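PDB 2DY3: alanine racemase from Corynebacterium glutamicum, which belongs to the pyridoxal-5'-phosphate-binding enzymes of the alanine racemase family, joining an N-terminal TIM-type barrel to a C-terminal beta domain. Local coordinates for residues 157-162 with 171-176; 194-199 with 208-213; 237-242 with 323-328. All coordinates share one frame; numbering follows the deposited sequence.

Contact 1 (157-162 with 171-176). With PLP (pyridoxal-5'-phosphate), chain F.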
loop_
_atom_site.group_PDB
_atom_site.type_symbol
_atom_site.label_atom_id
_atom_site.label_comp_id
_atom_site.label_asym_id
_atom_site.label_seq_id
_atom_site.Cartn_x
_atom_site.Cartn_y
_atom_site.Cartn_z
ATOM N N THR B 157 6.215 -27.971 -0.177
ATOM C CA THR B 157 7.398 -27.164 -0.349
ATOM C C THR B 157 6.976 -26.097 -1.337
ATOM O O THR B 157 6.003 -26.262 -2.075
ATOM C CB THR B 157 8.593 -27.977 -0.895
ATOM O OG1 THR B 157 9.810 -27.279 -0.600
ATOM C CG2 THR B 157 8.474 -28.168 -2.404
ATOM N N HIS B 158 7.677 -24.982 -1.336
ATOM C CA HIS B 158 7.309 -23.924 -2.240
ATOM C C HIS B 158 8.351 -23.857 -3.330
ATOM O O HIS B 158 9.466 -23.394 -3.107
ATOM C CB HIS B 158 7.228 -22.603 -1.479
ATOM C CG HIS B 158 6.659 -21.472 -2.279
ATOM N ND1 HIS B 158 5.532 -21.604 -3.063
ATOM C CD2 HIS B 158 7.039 -20.177 -2.384
ATOM C CE1 HIS B 158 5.245 -20.439 -3.616
ATOM N NE2 HIS B 158 6.143 -19.556 -3.220
ATOM N N LEU B 159 8.017 -24.375 -4.502
ATOM C CA LEU B 159 8.970 -24.290 -5.585
ATOM C C LEU B 159 9.219 -22.813 -5.726
ATOM O O LEU B 159 8.392 -22.132 -6.326
ATOM C CB LEU B 159 8.377 -24.763 -6.907
ATOM C CG LEU B 159 8.297 -26.254 -7.154
ATOM C CD1 LEU B 159 9.652 -26.816 -6.799
ATOM C CD2 LEU B 159 7.208 -26.900 -6.327
ATOM N N ALA B 160 10.312 -22.296 -5.164
ATOM C CA ALA B 160 10.620 -20.870 -5.331
ATOM C C ALA B 160 10.400 -20.771 -6.825
ATOM O O ALA B 160 10.550 -21.784 -7.504
ATOM C CB ALA B 160 12.093 -20.591 -5.007
ATOM N N CYS B 161 10.064 -19.602 -7.362
ATOM C CA CYS B 161 9.842 -19.552 -8.799
ATOM C C CYS B 161 11.031 -19.580 -9.721
ATOM O O CYS B 161 11.621 -18.556 -10.068
ATOM C CB CYS B 161 8.945 -18.394 -9.191
ATOM S SG CYS B 161 7.305 -19.055 -9.438
ATOM N N ALA B 162 11.358 -20.796 -10.120
ATOM C CA ALA B 162 12.425 -21.059 -11.051
ATOM C C ALA B 162 11.665 -21.810 -12.129
ATOM O O ALA B 162 11.719 -23.037 -12.207
ATOM C CB ALA B 162 13.459 -21.942 -10.410
ATOM N N ASP B 171 13.122 -29.390 -10.401
ATOM C CA ASP B 171 13.290 -30.830 -10.272
ATOM C C ASP B 171 14.240 -31.209 -9.147
ATOM O O ASP B 171 14.071 -32.249 -8.514
ATOM C CB ASP B 171 13.759 -31.426 -11.599
ATOM C CG ASP B 171 12.603 -31.726 -12.537
ATOM O OD1 ASP B 171 11.662 -30.909 -12.605
ATOM O OD2 ASP B 171 12.629 -32.774 -13.214
ATOM N N ARG B 172 15.237 -30.371 -8.890
ATOM C CA ARG B 172 16.170 -30.662 -7.812
ATOM C C ARG B 172 15.415 -30.565 -6.487
ATOM O O ARG B 172 15.657 -31.342 -5.563
ATOM C CB ARG B 172 17.346 -29.679 -7.827
ATOM C CG ARG B 172 18.448 -30.036 -6.833
ATOM C CD ARG B 172 19.003 -31.427 -7.119
ATOM N NE ARG B 172 19.605 -31.505 -8.448
ATOM C CZ ARG B 172 20.756 -30.928 -8.785
ATOM N NH1 ARG B 172 21.441 -30.233 -7.885
ATOM N NH2 ARG B 172 21.216 -31.034 -10.027
ATOM N N GLN B 173 14.489 -29.614 -6.407
ATOM C CA GLN B 173 13.684 -29.435 -5.205
ATOM C C GLN B 173 12.753 -30.627 -4.988
ATOM O O GLN B 173 12.578 -31.086 -3.858
ATOM C CB GLN B 173 12.845 -28.158 -5.296
ATOM C CG GLN B 173 13.634 -26.863 -5.184
ATOM C CD GLN B 173 12.733 -25.664 -4.923
ATOM O OE1 GLN B 173 12.201 -25.495 -3.822
ATOM N NE2 GLN B 173 12.543 -24.836 -5.942
ATOM N N ILE B 174 12.159 -31.124 -6.073
ATOM C CA ILE B 174 11.247 -32.258 -5.986
ATOM C C ILE B 174 11.979 -33.490 -5.485
ATOM O O ILE B 174 11.441 -34.257 -4.691
ATOM C CB ILE B 174 10.594 -32.576 -7.356
ATOM C CG1 ILE B 174 9.698 -31.413 -7.780
ATOM C CG2 ILE B 174 9.738 -33.843 -7.256
ATOM C CD1 ILE B 174 8.604 -31.125 -6.786
ATOM N N ILE B 175 13.207 -33.693 -5.953
ATOM C CA ILE B 175 13.979 -34.845 -5.501
ATOM C C ILE B 175 14.141 -34.785 -3.980
ATOM O O ILE B 175 13.888 -35.761 -3.288
ATOM C CB ILE B 175 15.379 -34.887 -6.150
ATOM C CG1 ILE B 175 15.259 -35.237 -7.633
ATOM C CG2 ILE B 175 16.246 -35.911 -5.445
ATOM C CD1 ILE B 175 16.587 -35.265 -8.366
ATOM N N ALA B 176 14.560 -33.630 -3.469
ATOM C CA ALA B 176 14.744 -33.450 -2.033
ATOM C C ALA B 176 13.423 -33.598 -1.273
ATOM O O ALA B 176 13.386 -34.152 -0.179
ATOM C CB ALA B 176 15.356 -32.085 -1.759
HETATM N N1 PLP F . 2.203 -21.209 -1.942
HETATM C C2 PLP F . 2.891 -20.402 -1.031
HETATM C C2A PLP F . 3.616 -21.049 0.138
HETATM C C3 PLP F . 2.899 -19.001 -1.230
HETATM O O3 PLP F . 3.579 -18.186 -0.348
HETATM C C4 PLP F . 2.202 -18.440 -2.345
HETATM C C4A PLP F . 2.206 -16.917 -2.635
HETATM C C5 PLP F . 1.523 -19.319 -3.259
HETATM C C6 PLP F . 1.533 -20.686 -3.036
HETATM C C5A PLP F . 0.792 -18.821 -4.469
HETATM O O4P PLP F . 1.679 -18.663 -5.569
HETATM P P PLP F . 1.277 -18.143 -7.052
HETATM O O1P PLP F . 0.597 -16.858 -6.931
HETATM O O2P PLP F . 2.588 -18.042 -7.695
HETATM O O3P PLP F . 0.399 -19.217 -7.565
#
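The side chains of Leu-159 and Gln-173 run antiparallel, flank to flank, where a beta-alpha loop of the TIM-type barrel packs against the helix it leads into. Residues 157-162 follow strand 150-156, and residues 171-176 lie on helix 169-186. The tight part is built around one methyl, Leu-159 CD1, which rests alongside the glutamine stem, 3.8 Å from Gln-173 CB. The same CD1 lies 3.6 Å from Gln-173 NE2, while Ile-174, the next residue of the helix, brings its CD1 only to 4.4 Å from Leu-159 CD1. Gln-173 has CG beside its backbone N (chi1 -71°) and runs extended beyond it, a course that carries the amide across to the loop backbone. What it meets there is not a hydrogen-bonding partner: NE2 comes within 3.5 Å of Ala-160 N, donor against donor, and OE1 within 3.5 Å of His-158 O. The amide oxygen is satisfied by Ser-125 OG, which also bonds to Thr-157 OG1, so a serine outside both segments couples loop and helix where no direct bond does.

Farther along the loop the contact thins out. Cys-161 and Ala-162 are exposed and poorly ordered, and add next to nothing to the interface with the helix; the carbonyl oxygen of Cys-161 is taken up instead by Arg-301 of the second subunit.

His-158, whose CB points away from the helix, belongs to the pyridoxal-5'-phosphate pocket. With CG anti to the backbone N (chi1 -171°), its ring presents one face to the pyridine of pyridoxal-5'-phosphate, and PLP C2 lies 3.5 Å from His-158 CE1, displaced toward the rim of the imidazole.

Contact 2 (194-199 with 208-213). With PLP (pyridoxal-5'-phosphate), chain F.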
loop_
_atom_site.group_PDB
_atom_site.type_symbol
_atom_site.label_atom_id
_atom_site.label_comp_id
_atom_site.label_asym_id
_atom_site.label_seq_id
_atom_site.Cartn_x
_atom_site.Cartn_y
_atom_site.Cartn_z
ATOM N N ASN B 194 -0.233 -33.968 -0.025
ATOM C CA ASN B 194 0.958 -33.162 -0.220
ATOM C C ASN B 194 0.784 -32.242 -1.419
ATOM O O ASN B 194 -0.024 -32.511 -2.309
ATOM C CB ASN B 194 2.173 -34.071 -0.417
ATOM C CG ASN B 194 2.321 -35.103 0.694
ATOM O OD1 ASN B 194 2.433 -34.754 1.870
ATOM N ND2 ASN B 194 2.321 -36.386 0.322
ATOM N N HIS B 195 1.543 -31.151 -1.432
ATOM C CA HIS B 195 1.473 -30.182 -2.516
ATOM C C HIS B 195 2.745 -29.361 -2.689
ATOM O O HIS B 195 3.466 -29.105 -1.733
ATOM C CB HIS B 195 0.271 -29.257 -2.310
ATOM C CG HIS B 195 0.079 -28.800 -0.897
ATOM N ND1 HIS B 195 0.447 -27.544 -0.463
ATOM C CD2 HIS B 195 -0.493 -29.412 0.168
ATOM C CE1 HIS B 195 0.104 -27.398 0.804
ATOM N NE2 HIS B 195 -0.470 -28.517 1.211
ATOM N N VAL B 196 3.014 -28.966 -3.929
ATOM C CA VAL B 196 4.192 -28.172 -4.254
ATOM C C VAL B 196 3.892 -27.134 -5.335
ATOM O O VAL B 196 4.580 -26.129 -5.442
ATOM C CB VAL B 196 5.346 -29.065 -4.774
ATOM C CG1 VAL B 196 5.721 -30.111 -3.730
ATOM C CG2 VAL B 196 4.933 -29.741 -6.082
ATOM N N CYS B 197 2.849 -27.376 -6.120
ATOM C CA CYS B 197 2.491 -26.501 -7.234
ATOM C C CYS B 197 1.839 -25.137 -7.004
ATOM O O CYS B 197 0.725 -25.038 -6.492
ATOM C CB CYS B 197 1.628 -27.281 -8.236
ATOM S SG CYS B 197 2.559 -28.446 -9.266
ATOM N N ASN B 198 2.552 -24.088 -7.401
ATOM C CA ASN B 198 2.038 -22.723 -7.327
ATOM C C ASN B 198 1.550 -22.498 -8.766
ATOM O O ASN B 198 1.642 -23.416 -9.577
ATOM C CB ASN B 198 3.159 -21.747 -6.952
ATOM C CG ASN B 198 4.319 -21.784 -7.927
ATOM O OD1 ASN B 198 4.439 -22.700 -8.742
ATOM N ND2 ASN B 198 5.189 -20.787 -7.840
ATOM N N SER B 199 1.045 -21.315 -9.099
ATOM C CA SER B 199 0.539 -21.077 -10.454
ATOM C C SER B 199 1.453 -21.468 -11.619
ATOM O O SER B 199 1.035 -22.191 -12.525
ATOM C CB SER B 199 0.115 -19.611 -10.619
ATOM O OG SER B 199 -1.071 -19.342 -9.897
ATOM N N LEU B 208 3.384 -32.874 -11.380
ATOM C CA LEU B 208 3.640 -32.477 -9.999
ATOM C C LEU B 208 2.382 -32.126 -9.214
ATOM O O LEU B 208 2.464 -31.538 -8.138
ATOM C CB LEU B 208 4.608 -31.287 -9.968
ATOM C CG LEU B 208 5.955 -31.494 -10.665
ATOM C CD1 LEU B 208 6.772 -30.208 -10.613
ATOM C CD2 LEU B 208 6.699 -32.635 -9.994
ATOM N N HIS B 209 1.218 -32.485 -9.740
ATOM C CA HIS B 209 -0.032 -32.177 -9.047
ATOM C C HIS B 209 -0.157 -32.831 -7.673
ATOM O O HIS B 209 -0.746 -32.255 -6.759
ATOM C CB HIS B 209 -1.232 -32.584 -9.900
ATOM C CG HIS B 209 -1.458 -31.696 -11.084
ATOM N ND1 HIS B 209 -0.674 -30.593 -11.344
ATOM C CD2 HIS B 209 -2.390 -31.739 -12.066
ATOM C CE1 HIS B 209 -1.114 -29.993 -12.437
ATOM N NE2 HIS B 209 -2.154 -30.668 -12.893
ATOM N N MET B 210 0.391 -34.034 -7.526
ATOM C CA MET B 210 0.313 -34.743 -6.257
ATOM C C MET B 210 -1.147 -34.803 -5.826
ATOM O O MET B 210 -2.025 -34.950 -6.668
ATOM C CB MET B 210 1.162 -34.024 -5.207
ATOM C CG MET B 210 2.600 -33.856 -5.642
ATOM S SD MET B 210 3.677 -33.291 -4.334
ATOM C CE MET B 210 4.009 -34.842 -3.501
ATOM N N GLU B 211 -1.423 -34.682 -4.533
ATOM C CA GLU B 211 -2.812 -34.742 -4.073
ATOM C C GLU B 211 -3.489 -33.378 -4.072
ATOM O O GLU B 211 -4.719 -33.278 -4.019
ATOM C CB GLU B 211 -2.901 -35.325 -2.659
ATOM C CG GLU B 211 -2.456 -36.776 -2.502
ATOM C CD GLU B 211 -0.947 -36.924 -2.443
ATOM O OE1 GLU B 211 -0.260 -35.925 -2.135
ATOM O OE2 GLU B 211 -0.452 -38.044 -2.687
ATOM N N MET B 212 -2.688 -32.321 -4.126
ATOM C CA MET B 212 -3.243 -30.978 -4.096
ATOM C C MET B 212 -2.307 -29.971 -4.750
ATOM O O MET B 212 -1.088 -30.127 -4.709
ATOM C CB MET B 212 -3.513 -30.578 -2.637
ATOM C CG MET B 212 -4.250 -29.248 -2.425
ATOM S SD MET B 212 -4.597 -28.936 -0.658
ATOM C CE MET B 212 -6.289 -29.430 -0.547
ATOM N N VAL B 213 -2.898 -28.951 -5.367
ATOM C CA VAL B 213 -2.147 -27.883 -6.012
ATOM C C VAL B 213 -2.609 -26.592 -5.333
ATOM O O VAL B 213 -3.754 -26.500 -4.894
ATOM C CB VAL B 213 -2.443 -27.821 -7.533
ATOM C CG1 VAL B 213 -2.081 -29.152 -8.184
ATOM C CG2 VAL B 213 -3.913 -27.500 -7.775
HETATM N N1 PLP F . 2.203 -21.209 -1.942
HETATM C C2 PLP F . 2.891 -20.402 -1.031
HETATM C C2A PLP F . 3.616 -21.049 0.138
HETATM C C3 PLP F . 2.899 -19.001 -1.230
HETATM O O3 PLP F . 3.579 -18.186 -0.348
HETATM C C4 PLP F . 2.202 -18.440 -2.345
HETATM C C4A PLP F . 2.206 -16.917 -2.635
HETATM C C5 PLP F . 1.523 -19.319 -3.259
HETATM C C6 PLP F . 1.533 -20.686 -3.036
HETATM C C5A PLP F . 0.792 -18.821 -4.469
HETATM O O4P PLP F . 1.679 -18.663 -5.569
HETATM P P PLP F . 1.277 -18.143 -7.052
HETATM O O1P PLP F . 0.597 -16.858 -6.931
HETATM O O2P PLP F . 2.588 -18.042 -7.695
HETATM O O3P PLP F . 0.399 -19.217 -7.565
HETATM O O HOH W 1 2.164 -38.468 -1.657
HETATM O O HOH W 2 1.272 -30.065 -6.181
#
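Glu-211 reaches back along Asn-194 at a place where two neighbouring pieces of the TIM-type barrel wall meet. Residues 212-213 form a short strand beside strand 28-32, and residues 194-197, with no regular strand, lie between it and strand 150-156, where Asn-194 OD1 accepts a bond from Met-155 N.

The glutamate can be followed outward. Its CB lies 4.0 Å from Asn-194 N; beyond CG the chain bends (chi2 79°), and this swings the carboxylate back over the same backbone. OE1 then accepts the N-H of Asn-194 at 2.9 Å from Asn-194 N (155° at the hydrogen), on its anti side and 33° out of the carboxylate plane. OE2 reaches a water that donates to it at 2.8 Å and, in turn, accepts from Asn-194 ND2, so the carboxylate holds Asn-194 at two places, its backbone N directly and its side-chain ND2 through the water. The carbonyl of Asn-194 adds weak bonds from the backbone N of Glu-211 and of Met-212.

Met-210 covers the neighbouring ground with its sulfur 3.8 Å from Val-196 CG1, the two side chains crossing at about a right angle, and its terminal CE 3.7 Å from Asn-194 CB. A second water accepts the N-H of Val-196.

Past Cys-197 the chain turns into helix 199-202, with Asn-198 as N-cap through OD1 to Ala-201 N. The helix start faces the phosphate of pyridoxal-5'-phosphate: Ser-199 N donates to PLP O3P at 2.7 Å, and Ser-199 OG donates to PLP O3P at 2.8 Å.

Contact 3 (237-242 with 323-328)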
loop_
_atom_site.group_PDB
_atom_site.type_symbol
_atom_site.label_atom_id
_atom_site.label_comp_id
_atom_site.label_asym_id
_atom_site.label_seq_id
_atom_site.Cartn_x
_atom_site.Cartn_y
_atom_site.Cartn_z
ATOM N N THR B 237 -9.073 -3.949 -12.349
ATOM C CA THR B 237 -8.882 -2.787 -13.202
ATOM C C THR B 237 -8.684 -1.616 -12.240
ATOM O O THR B 237 -9.489 -1.425 -11.325
ATOM C CB THR B 237 -10.110 -2.503 -14.084
ATOM O OG1 THR B 237 -10.307 -3.586 -15.006
ATOM C CG2 THR B 237 -9.911 -1.205 -14.865
ATOM N N TRP B 238 -7.598 -0.870 -12.416
ATOM C CA TRP B 238 -7.306 0.295 -11.575
ATOM C C TRP B 238 -7.578 1.508 -12.458
ATOM O O TRP B 238 -6.969 1.658 -13.517
ATOM C CB TRP B 238 -5.835 0.268 -11.121
ATOM C CG TRP B 238 -5.486 1.235 -10.004
ATOM C CD1 TRP B 238 -6.336 1.739 -9.059
ATOM C CD2 TRP B 238 -4.181 1.734 -9.672
ATOM N NE1 TRP B 238 -5.643 2.513 -8.163
ATOM C CE2 TRP B 238 -4.319 2.525 -8.512
ATOM C CE3 TRP B 238 -2.909 1.582 -10.238
ATOM C CZ2 TRP B 238 -3.233 3.164 -7.906
ATOM C CZ3 TRP B 238 -1.832 2.218 -9.636
ATOM C CH2 TRP B 238 -2.000 2.998 -8.482
ATOM N N GLU B 239 -8.499 2.368 -12.034
ATOM C CA GLU B 239 -8.847 3.536 -12.833
ATOM C C GLU B 239 -9.178 4.776 -12.006
ATOM O O GLU B 239 -9.675 4.690 -10.879
ATOM C CB GLU B 239 -10.033 3.206 -13.753
ATOM C CG GLU B 239 -11.342 2.955 -13.024
ATOM C CD GLU B 239 -12.433 2.384 -13.927
ATOM O OE1 GLU B 239 -13.591 2.287 -13.474
ATOM O OE2 GLU B 239 -12.136 2.025 -15.085
ATOM N N ALA B 240 -8.904 5.934 -12.591
ATOM C CA ALA B 240 -9.162 7.201 -11.930
ATOM C C ALA B 240 -9.912 8.129 -12.866
ATOM O O ALA B 240 -9.906 7.949 -14.082
ATOM C CB ALA B 240 -7.842 7.845 -11.507
ATOM N N LYS B 241 -10.577 9.116 -12.289
ATOM C CA LYS B 241 -11.301 10.089 -13.078
ATOM C C LYS B 241 -10.443 11.347 -13.093
ATOM O O LYS B 241 -9.989 11.807 -12.041
ATOM C CB LYS B 241 -12.670 10.355 -12.449
ATOM C CG LYS B 241 -13.540 9.104 -12.412
ATOM C CD LYS B 241 -15.007 9.432 -12.222
ATOM C CE LYS B 241 -15.869 8.202 -12.472
ATOM N NZ LYS B 241 -17.321 8.485 -12.304
ATOM N N VAL B 242 -10.201 11.881 -14.285
ATOM C CA VAL B 242 -9.394 13.081 -14.438
ATOM C C VAL B 242 -10.010 14.224 -13.645
ATOM O O VAL B 242 -11.192 14.531 -13.796
ATOM C CB VAL B 242 -9.290 13.483 -15.925
ATOM C CG1 VAL B 242 -8.440 14.750 -16.071
ATOM C CG2 VAL B 242 -8.691 12.333 -16.727
ATOM N N LYS B 323 -12.701 8.918 -17.568
ATOM C CA LYS B 323 -12.129 7.757 -16.904
ATOM C C LYS B 323 -10.781 7.377 -17.501
ATOM O O LYS B 323 -10.677 7.084 -18.699
ATOM C CB LYS B 323 -13.070 6.559 -17.021
ATOM C CG LYS B 323 -14.334 6.666 -16.187
ATOM C CD LYS B 323 -15.318 5.569 -16.562
ATOM C CE LYS B 323 -14.689 4.183 -16.463
ATOM N NZ LYS B 323 -15.652 3.099 -16.848
ATOM N N ALA B 324 -9.753 7.384 -16.658
ATOM C CA ALA B 324 -8.407 7.018 -17.082
ATOM C C ALA B 324 -8.030 5.652 -16.498
ATOM O O ALA B 324 -7.904 5.502 -15.280
ATOM C CB ALA B 324 -7.411 8.072 -16.619
ATOM N N VAL B 325 -7.864 4.662 -17.366
ATOM C CA VAL B 325 -7.484 3.319 -16.936
ATOM C C VAL B 325 -5.967 3.246 -16.772
ATOM O O VAL B 325 -5.227 3.499 -17.716
ATOM C CB VAL B 325 -7.926 2.236 -17.975
ATOM C CG1 VAL B 325 -7.432 0.858 -17.545
ATOM C CG2 VAL B 325 -9.450 2.231 -18.122
ATOM N N ILE B 326 -5.509 2.913 -15.570
ATOM C CA ILE B 326 -4.079 2.793 -15.305
ATOM C C ILE B 326 -3.673 1.401 -15.785
ATOM O O ILE B 326 -2.631 1.224 -16.421
ATOM C CB ILE B 326 -3.784 2.985 -13.802
ATOM C CG1 ILE B 326 -4.201 4.408 -13.389
ATOM C CG2 ILE B 326 -2.314 2.726 -13.518
ATOM C CD1 ILE B 326 -4.116 4.691 -11.892
ATOM N N PHE B 327 -4.517 0.420 -15.480
ATOM C CA PHE B 327 -4.323 -0.949 -15.944
ATOM C C PHE B 327 -5.605 -1.732 -15.697
ATOM O O PHE B 327 -6.315 -1.492 -14.722
ATOM C CB PHE B 327 -3.103 -1.622 -15.280
ATOM C CG PHE B 327 -3.325 -2.092 -13.861
ATOM C CD1 PHE B 327 -4.045 -3.243 -13.598
ATOM C CD2 PHE B 327 -2.750 -1.413 -12.799
ATOM C CE1 PHE B 327 -4.182 -3.712 -12.301
ATOM C CE2 PHE B 327 -2.884 -1.878 -11.498
ATOM C CZ PHE B 327 -3.600 -3.028 -11.252
ATOM N N GLY B 328 -5.918 -2.644 -16.608
ATOM C CA GLY B 328 -7.122 -3.436 -16.464
ATOM C C GLY B 328 -8.004 -3.362 -17.690
ATOM O O GLY B 328 -7.517 -3.171 -18.804
#
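Trp-238 gives its N-H to Phe-327 O at 2.7 Å from Trp-238 N, with the donor nearly in line with the carbonyl (C=O...N 173°). Its own oxygen serves two donors: Ile-326 N binds Trp-238 O at 2.8 Å, in the carbonyl plane, and Phe-327 N adds a weak bond to the same Trp-238 O at 3.4 Å. Two residues thus face one, the mark of a classic beta bulge, here where residues 326-327, just after 323-325, meet strand 236-247 in the C-terminal beta domain. Away from it the antiparallel register is regular: Ala-240 and Ala-324 form a hydrogen-bonded pair, Ala-240 N lying 2.9 Å from Ala-324 O and Ala-324 N 2.6 Å from Ala-240 O. The alternate residues Thr-237, Glu-239 and Lys-241 turn their backbone groups the other way, to Lys-7, Thr-5 and Leu-3 of the N-terminal stretch, while Thr-237 OG1 is bonded to Glu-329 N.

Next to the bulge, Ile-326 and Phe-327 both pack on Trp-238. Ile-326 CD1 makes a CH-pi contact over one face, 3.8 Å from the centroid of the six-membered ring of Trp-238. On Phe-327, the ring face receives Trp-238 CB, 4.0 Å from the centroid of that ring.

The chain opens with strand 4-8, which joins the C-terminal sheet, before it enters the barrel. Contact 1 then closes the short loop between strand 150-156 and helix 169-186, part of which is not modelled. Contact 2 closes a second short excursion, through helix 199-202 to strand 212-213. Contact 3 spans the longest interval, bringing strand 323-325 back to strand 236-247 after some 80 residues. The three follow in series, none nested or crossed. Contacts 1 and 2, with centres about 11 Å apart, pack together through Thr-157 and Val-196, and both touch pyridoxal-5'-phosphate. Contact 3 lies on the opposite side of the chain's centre from both, its nearest atoms about 16 Å from those of contact 2.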